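PDB 4I5J: Serine/threonine-protein phosphatase 2A regulatory subunit B'' subunit alpha from Homo sapiens, which serves as a calcium-binding regulatory subunit of protein phosphatase 2A that might modulate the enzyme's substrate selectivity, activity and location, this chain being its EF-hand region. Local coordinates for residues A[11-16]-A[83-88]; A[143-148]-A[270-275]; A[60-65]-A[172-177]. All blocks are in the same frame, centred on the assembly; numbering follows the deposited sequence.

Overall arrangement
Three contacts mark a mainly helical EF-hand region from its amino-terminal end to its last helix. Contact 1 joins helices 12-20 and 82-86. Contact 3 packs helix 54-72, also from the amino-terminal EF-hand part, on helix 173-184 of the EF-hand pair. Contact 2 brings the loop before helix 148-154 against the junction of helices 263-271 and 273-277. Contacts 1 and 2 lie on opposite sides of the chain's centre, their centres 38 Å apart and in series along the chain. Contact 3 lies 23 and 24 Å from them, centre to centre, and alternates with both in sequence, so it ties the early and later helices into one body.

Contact 1: residues A[11-16]-A[83-88]; sequences DDASKF and TEIRKS
Asp11 reaches Arg86 across a helix pair of the amino-terminal EF-hand domain, and the same aspartate is the N-cap of helix 12-20. Its two carboxylate oxygens divide the work. OD1 takes the Ser14 N-H, a capping bond of 2.8 Å that satisfies an amide of the first turn, while OD2 accepts from Arg86 NE at 2.6 Å in a salt bridge. That bond is bent, 142° at the hydrogen, with OD2 tilted out of the guanidinium plane. Ser14 OG bonds to His9 O. A short side chain suits the cap; a long one, bent about its CG-CD bond (chi3 -51°), suits the arginine, which must bridge from the neighbouring helix. The negative charge beside the helix's amino end would probably also be stabilised by the helix dipole.

Next to the salt bridge the contact turns apolar. Ala13 is small enough for its CB to lie 4.1 Å from Ile85 CB, and Ile85 CD1 presses on Phe16 CD2 at 3.3 Å, a tight fit, with Leu91 of helix 90-97 touching both side chains. Near the carboxyl end of segment 83-88, Ile85 O accepts twice, from Ser88 N at 3.0 Å and from Ser88 OG at 2.8 Å, both donors arriving on one face of its carbonyl plane.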
# COMPACT_ATOMS: atom_id res chain seq x y z
N ASP A 11 -25.56 -0.41 14.09
CA ASP A 11 -24.66 -1.49 14.40
C ASP A 11 -23.38 -0.98 15.09
O ASP A 11 -23.27 0.23 15.37
CB ASP A 11 -24.36 -2.34 13.15
CG ASP A 11 -23.64 -1.57 12.04
OD1 ASP A 11 -23.32 -0.37 12.21
OD2 ASP A 11 -23.37 -2.18 10.99
N ASP A 12 -22.45 -1.89 15.37
CA ASP A 12 -21.21 -1.56 16.05
C ASP A 12 -20.43 -0.54 15.24
O ASP A 12 -19.86 0.40 15.79
CB ASP A 12 -20.35 -2.82 16.26
CG ASP A 12 -20.93 -3.77 17.30
OD1 ASP A 12 -22.04 -3.51 17.79
OD2 ASP A 12 -20.28 -4.81 17.60
N ALA A 13 -20.40 -0.75 13.93
CA ALA A 13 -19.69 0.14 13.02
C ALA A 13 -20.26 1.55 13.12
O ALA A 13 -19.52 2.50 13.30
CB ALA A 13 -19.80 -0.38 11.59
N SER A 14 -21.58 1.66 13.04
CA SER A 14 -22.27 2.94 13.16
C SER A 14 -22.03 3.65 14.50
O SER A 14 -21.81 4.86 14.53
CB SER A 14 -23.77 2.77 12.93
OG SER A 14 -24.04 2.49 11.56
N LYS A 15 -22.04 2.89 15.59
CA LYS A 15 -21.77 3.48 16.90
C LYS A 15 -20.31 3.89 17.03
O LYS A 15 -19.98 4.87 17.70
CB LYS A 15 -22.14 2.52 18.03
CG LYS A 15 -23.63 2.15 18.12
CD LYS A 15 -23.82 0.98 19.12
CE LYS A 15 -25.23 0.39 19.10
NZ LYS A 15 -25.34 -0.80 20.00
N PHE A 16 -19.41 3.12 16.43
CA PHE A 16 -18.00 3.46 16.48
C PHE A 16 -17.76 4.80 15.78
O PHE A 16 -17.04 5.66 16.29
CB PHE A 16 -17.16 2.38 15.80
CG PHE A 16 -15.68 2.69 15.78
CD1 PHE A 16 -14.89 2.43 16.88
CD2 PHE A 16 -15.09 3.25 14.65
CE1 PHE A 16 -13.53 2.71 16.86
CE2 PHE A 16 -13.74 3.53 14.62
CZ PHE A 16 -12.95 3.26 15.72
N THR A 83 -19.76 1.22 6.60
CA THR A 83 -19.71 0.07 5.69
C THR A 83 -18.29 -0.48 5.63
O THR A 83 -18.07 -1.69 5.73
CB THR A 83 -20.14 0.44 4.24
OG1 THR A 83 -21.47 0.97 4.26
CG2 THR A 83 -20.13 -0.77 3.36
N GLU A 84 -17.33 0.43 5.51
CA GLU A 84 -15.93 0.03 5.46
C GLU A 84 -15.48 -0.63 6.76
O GLU A 84 -14.72 -1.60 6.74
CB GLU A 84 -15.05 1.21 5.07
CG GLU A 84 -15.33 1.64 3.64
CD GLU A 84 -14.51 2.84 3.22
OE1 GLU A 84 -14.06 3.59 4.11
OE2 GLU A 84 -14.33 3.02 2.00
N ILE A 85 -15.95 -0.12 7.89
CA ILE A 85 -15.56 -0.74 9.15
C ILE A 85 -16.19 -2.11 9.28
O ILE A 85 -15.55 -3.07 9.75
CB ILE A 85 -15.92 0.14 10.34
CG1 ILE A 85 -15.05 1.38 10.32
CG2 ILE A 85 -15.66 -0.61 11.65
CD1 ILE A 85 -15.29 2.27 11.47
N ARG A 86 -17.45 -2.20 8.86
CA ARG A 86 -18.24 -3.42 8.97
C ARG A 86 -17.62 -4.55 8.16
O ARG A 86 -17.69 -5.71 8.55
CB ARG A 86 -19.66 -3.13 8.49
CG ARG A 86 -20.70 -4.20 8.75
CD ARG A 86 -22.04 -3.77 8.13
NE ARG A 86 -22.40 -2.42 8.56
CZ ARG A 86 -22.78 -1.43 7.74
NH1 ARG A 86 -22.85 -1.64 6.43
NH2 ARG A 86 -23.08 -0.24 8.25
N LYS A 87 -16.99 -4.22 7.03
CA LYS A 87 -16.33 -5.25 6.21
C LYS A 87 -14.88 -5.56 6.62
O LYS A 87 -14.23 -6.41 6.02
CB LYS A 87 -16.39 -4.89 4.73
CG LYS A 87 -17.81 -4.91 4.15
CD LYS A 87 -17.87 -4.19 2.81
CE LYS A 87 -19.30 -4.15 2.28
NZ LYS A 87 -19.39 -3.48 0.95
N SER A 88 -14.40 -4.89 7.66
CA SER A 88 -13.02 -5.07 8.12
C SER A 88 -12.98 -5.82 9.46
O SER A 88 -14.01 -6.03 10.08
CB SER A 88 -12.35 -3.71 8.31
OG SER A 88 -12.76 -3.12 9.54

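Contact 2: residues A[143-148]-A[270-275]; sequences DQASSS and FFNLEK
Ser147 and Phe271 make the one direct hydrogen bond of this contact, where a loop runs past the junction of helices 263-271 and 273-277. Ser147 N donates to Phe271 O at 3.1 Å, bent to 136°. Two weaker CA-H...O contacts flank it: Ser146 CA lies 3.4 Å from the same Phe271 O, and Asn272 CA points its hydrogen at Ala145 O from 3.1 Å. The backbones therefore touch almost directly, and small residues on the loop side, Ala145 and the serines, suit so close an approach.

Water supplies another polar link. Ser147 OG donates to a water at 2.7 Å, and that water donates to Phe270 O. The serine oxygen also accepts from Ile150 N, so one hydroxyl both caps helix 148-154 and holds the bridge. Asn272 caps in turn: with its CG anti to the backbone N (chi1 -168°), OD1 receives Lys275 N at 3.0 Å.

Among the van der Waals contacts, Phe271 CB lies 3.5 Å from Ser147 OG, while its ring leads away from the loop to meet Trp195, Ile150 and Met199 in the core, a fitting place for a large aromatic. Ala145 CB sits near Glu274 OE1 at the exposed margin.

Phe271 stands about 13 Å from the bound calcium, side chain to ion. Ser147 and Asn272 each start a helix of their own, and these two N-capped helix starts, of helices 148-154 and 273-277, meet where the chain's last helix joins the EF-hand pair.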
# COMPACT_ATOMS: atom_id res chain seq x y z
N ASP A 143 17.43 -3.13 -3.79
CA ASP A 143 18.36 -3.28 -4.92
C ASP A 143 17.70 -3.07 -6.28
O ASP A 143 17.76 -3.95 -7.14
CB ASP A 143 19.04 -4.65 -4.85
CG ASP A 143 19.87 -4.82 -3.59
OD1 ASP A 143 20.61 -3.88 -3.23
OD2 ASP A 143 19.77 -5.89 -2.96
N GLN A 144 17.07 -1.90 -6.44
CA GLN A 144 16.40 -1.53 -7.69
C GLN A 144 15.33 -2.52 -8.15
O GLN A 144 15.12 -2.69 -9.35
CB GLN A 144 17.40 -1.31 -8.82
CG GLN A 144 18.19 -0.04 -8.70
CD GLN A 144 19.47 -0.10 -9.48
OE1 GLN A 144 20.37 -0.87 -9.16
NE2 GLN A 144 19.57 0.71 -10.53
N ALA A 145 14.67 -3.15 -7.18
CA ALA A 145 13.67 -4.17 -7.49
C ALA A 145 12.56 -3.63 -8.39
O ALA A 145 11.98 -4.38 -9.18
CB ALA A 145 13.08 -4.74 -6.21
N SER A 146 12.28 -2.33 -8.27
CA SER A 146 11.23 -1.67 -9.05
C SER A 146 11.80 -0.83 -10.20
O SER A 146 12.89 -0.25 -10.08
CB SER A 146 10.35 -0.81 -8.14
OG SER A 146 9.67 -1.62 -7.20
N SER A 147 11.06 -0.77 -11.31
CA SER A 147 11.51 -0.07 -12.51
C SER A 147 11.38 1.44 -12.37
O SER A 147 10.49 1.92 -11.66
CB SER A 147 10.71 -0.55 -13.73
OG SER A 147 9.40 0.00 -13.76
N SER A 148 12.22 2.19 -13.07
CA SER A 148 12.12 3.64 -13.00
C SER A 148 10.77 4.16 -13.48
O SER A 148 10.34 5.26 -13.10
CB SER A 148 13.23 4.30 -13.81
OG SER A 148 12.84 4.43 -15.17
N PHE A 270 5.79 -6.89 -15.22
CA PHE A 270 5.90 -5.55 -15.83
C PHE A 270 6.81 -4.54 -15.15
O PHE A 270 7.19 -3.54 -15.77
CB PHE A 270 4.52 -4.94 -16.05
CG PHE A 270 3.75 -5.61 -17.15
CD1 PHE A 270 2.68 -6.44 -16.85
CD2 PHE A 270 4.14 -5.46 -18.47
CE1 PHE A 270 1.99 -7.08 -17.87
CE2 PHE A 270 3.47 -6.11 -19.48
CZ PHE A 270 2.39 -6.92 -19.19
N PHE A 271 7.15 -4.76 -13.88
CA PHE A 271 7.98 -3.76 -13.21
C PHE A 271 8.86 -4.21 -12.05
O PHE A 271 9.45 -3.38 -11.37
CB PHE A 271 7.15 -2.52 -12.83
CG PHE A 271 6.03 -2.80 -11.86
CD1 PHE A 271 6.29 -2.99 -10.51
CD2 PHE A 271 4.71 -2.81 -12.29
CE1 PHE A 271 5.27 -3.22 -9.62
CE2 PHE A 271 3.69 -3.04 -11.40
CZ PHE A 271 3.97 -3.25 -10.06
N ASN A 272 8.97 -5.52 -11.83
CA ASN A 272 9.93 -6.07 -10.86
C ASN A 272 10.77 -7.15 -11.56
O ASN A 272 10.49 -8.35 -11.47
CB ASN A 272 9.23 -6.61 -9.60
CG ASN A 272 10.20 -6.93 -8.44
OD1 ASN A 272 11.28 -7.49 -8.64
ND2 ASN A 272 9.80 -6.57 -7.22
N LEU A 273 11.79 -6.70 -12.29
CA LEU A 273 12.58 -7.57 -13.18
C LEU A 273 13.17 -8.74 -12.44
O LEU A 273 13.22 -9.85 -12.96
CB LEU A 273 13.72 -6.78 -13.84
CG LEU A 273 14.59 -7.47 -14.90
CD1 LEU A 273 13.74 -8.00 -16.05
CD2 LEU A 273 15.66 -6.51 -15.43
N GLU A 274 13.63 -8.49 -11.21
CA GLU A 274 14.22 -9.50 -10.34
C GLU A 274 13.23 -10.60 -9.98
O GLU A 274 13.52 -11.78 -10.12
CB GLU A 274 14.72 -8.85 -9.04
CG GLU A 274 16.07 -8.16 -9.13
CD GLU A 274 16.56 -7.69 -7.76
OE1 GLU A 274 15.75 -7.11 -7.01
OE2 GLU A 274 17.75 -7.91 -7.43
N LYS A 275 12.05 -10.21 -9.50
CA LYS A 275 11.00 -11.16 -9.15
C LYS A 275 10.42 -11.84 -10.40
O LYS A 275 9.74 -12.86 -10.29
CB LYS A 275 9.87 -10.50 -8.34
CG LYS A 275 10.21 -10.15 -6.90
CD LYS A 275 8.99 -9.61 -6.14
CE LYS A 275 9.30 -9.34 -4.65
NZ LYS A 275 8.27 -8.49 -3.96
O HOH W 1 8.62 -1.21 -16.10

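Contact 3: residues A[60-65]-A[172-177]; sequences YITTVI and SYADFV
Tyr173 OH donates to Thr63 OG1 at 2.6 Å, the polar link between helices 54-72 and 173-184. The threonine oxygen lies at the edge of the ring, near its plane, and the two side chains cross at about a right angle. Thr63 OG1 sits beside its own backbone N (chi1 -60°), which lets it bond to Arg59 O one turn back; it donates a hydrogen bond to that carbonyl while accepting one from the tyrosine. Both hydroxyls of this buried pair are satisfied in this way, and tyrosine suits the place because its long, rigid ring carries a donor across the gap between helices.

Beside the bond, Thr62 CG2 approaches the same ring edge, 3.9 Å from Tyr173 CD2. Its methyl faces the neighbour while its hydroxyl turns back to Ser58 O, so a beta-branched threonine offers a greasy surface without leaving a polar atom wanting. Ala174 CB, 4.4 Å from Thr62 CG2, and Val177 CG2, 4.3 Å from Thr63 OG1, fill in more loosely; their modest size suits the interface.

Further out, helix 112-125 holds the tyrosine: Phe122 meets its ring edge-to-face, and Phe115 and Ile118 touch it. Ser172, the N-cap, fixes the start of the second helix by accepting Asp175 N through OG at 3.2 Å, a nearly straight bond (170°).

The axes of the short segments pass 9.6 Å apart at a crossing angle of -42°. This is an oblique helix-helix packing of helix 54-72 on helix 173-184, and through it the amino-terminal EF-hand domain rests on the EF-hand pair.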
# COMPACT_ATOMS: atom_id res chain seq x y z
N TYR A 60 4.75 5.94 15.47
CA TYR A 60 3.96 4.72 15.68
C TYR A 60 2.49 5.00 15.40
O TYR A 60 1.84 4.27 14.66
CB TYR A 60 4.15 4.15 17.09
CG TYR A 60 3.20 3.03 17.40
CD1 TYR A 60 3.40 1.76 16.88
CD2 TYR A 60 2.07 3.24 18.19
CE1 TYR A 60 2.50 0.72 17.15
CE2 TYR A 60 1.17 2.21 18.47
CZ TYR A 60 1.40 0.96 17.95
OH TYR A 60 0.51 -0.05 18.24
N ILE A 61 1.97 6.07 15.98
CA ILE A 61 0.60 6.47 15.75
C ILE A 61 0.31 6.76 14.26
O ILE A 61 -0.68 6.28 13.71
CB ILE A 61 0.23 7.66 16.63
CG1 ILE A 61 0.23 7.21 18.10
CG2 ILE A 61 -1.14 8.23 16.22
CD1 ILE A 61 -0.02 8.33 19.08
N THR A 62 1.20 7.50 13.62
CA THR A 62 1.07 7.77 12.19
C THR A 62 1.01 6.47 11.40
O THR A 62 0.20 6.31 10.47
CB THR A 62 2.29 8.56 11.67
OG1 THR A 62 2.29 9.88 12.23
CG2 THR A 62 2.27 8.65 10.14
N THR A 63 1.87 5.52 11.79
CA THR A 63 1.98 4.27 11.07
C THR A 63 0.75 3.40 11.26
O THR A 63 0.23 2.83 10.29
CB THR A 63 3.24 3.51 11.47
OG1 THR A 63 4.38 4.33 11.18
CG2 THR A 63 3.35 2.21 10.71
N VAL A 64 0.25 3.31 12.50
CA VAL A 64 -0.95 2.52 12.75
C VAL A 64 -2.13 3.13 12.01
O VAL A 64 -2.97 2.41 11.43
CB VAL A 64 -1.29 2.42 14.26
CG1 VAL A 64 -2.65 1.70 14.46
CG2 VAL A 64 -0.18 1.69 15.00
N ILE A 65 -2.22 4.45 12.03
CA ILE A 65 -3.31 5.09 11.29
C ILE A 65 -3.21 4.80 9.78
O ILE A 65 -4.22 4.50 9.16
CB ILE A 65 -3.41 6.59 11.61
CG1 ILE A 65 -3.75 6.75 13.09
CG2 ILE A 65 -4.49 7.27 10.74
CD1 ILE A 65 -3.83 8.16 13.55
N SER A 172 6.33 11.28 1.45
CA SER A 172 6.31 11.48 2.90
C SER A 172 6.43 10.14 3.60
O SER A 172 6.33 9.08 2.96
CB SER A 172 5.01 12.15 3.34
OG SER A 172 3.91 11.29 3.08
N TYR A 173 6.62 10.19 4.91
CA TYR A 173 6.63 8.97 5.72
C TYR A 173 5.33 8.16 5.56
O TYR A 173 5.35 6.93 5.39
CB TYR A 173 6.87 9.30 7.22
CG TYR A 173 6.86 8.02 8.03
CD1 TYR A 173 7.96 7.17 8.03
CD2 TYR A 173 5.73 7.62 8.72
CE1 TYR A 173 7.95 5.98 8.75
CE2 TYR A 173 5.71 6.43 9.44
CZ TYR A 173 6.81 5.62 9.44
OH TYR A 173 6.75 4.43 10.13
N ALA A 174 4.19 8.86 5.61
CA ALA A 174 2.89 8.19 5.57
C ALA A 174 2.74 7.47 4.25
O ALA A 174 2.35 6.29 4.21
CB ALA A 174 1.76 9.21 5.77
N ASP A 175 3.05 8.16 3.17
CA ASP A 175 2.96 7.55 1.86
C ASP A 175 3.96 6.41 1.65
O ASP A 175 3.71 5.49 0.87
CB ASP A 175 3.10 8.60 0.78
CG ASP A 175 1.80 9.34 0.56
OD1 ASP A 175 0.72 8.69 0.59
OD2 ASP A 175 1.86 10.56 0.37
N PHE A 176 5.09 6.47 2.35
CA PHE A 176 6.05 5.38 2.28
C PHE A 176 5.44 4.11 2.87
O PHE A 176 5.67 3.02 2.35
CB PHE A 176 7.34 5.74 3.01
CG PHE A 176 8.31 4.61 3.04
CD1 PHE A 176 8.93 4.19 1.88
CD2 PHE A 176 8.55 3.93 4.21
CE1 PHE A 176 9.82 3.13 1.89
CE2 PHE A 176 9.45 2.87 4.24
CZ PHE A 176 10.07 2.46 3.07
N VAL A 177 4.68 4.26 3.96
CA VAL A 177 3.96 3.13 4.55
C VAL A 177 3.13 2.37 3.51
O VAL A 177 3.19 1.14 3.43
CB VAL A 177 3.10 3.55 5.76
CG1 VAL A 177 2.43 2.32 6.37
CG2 VAL A 177 3.99 4.22 6.85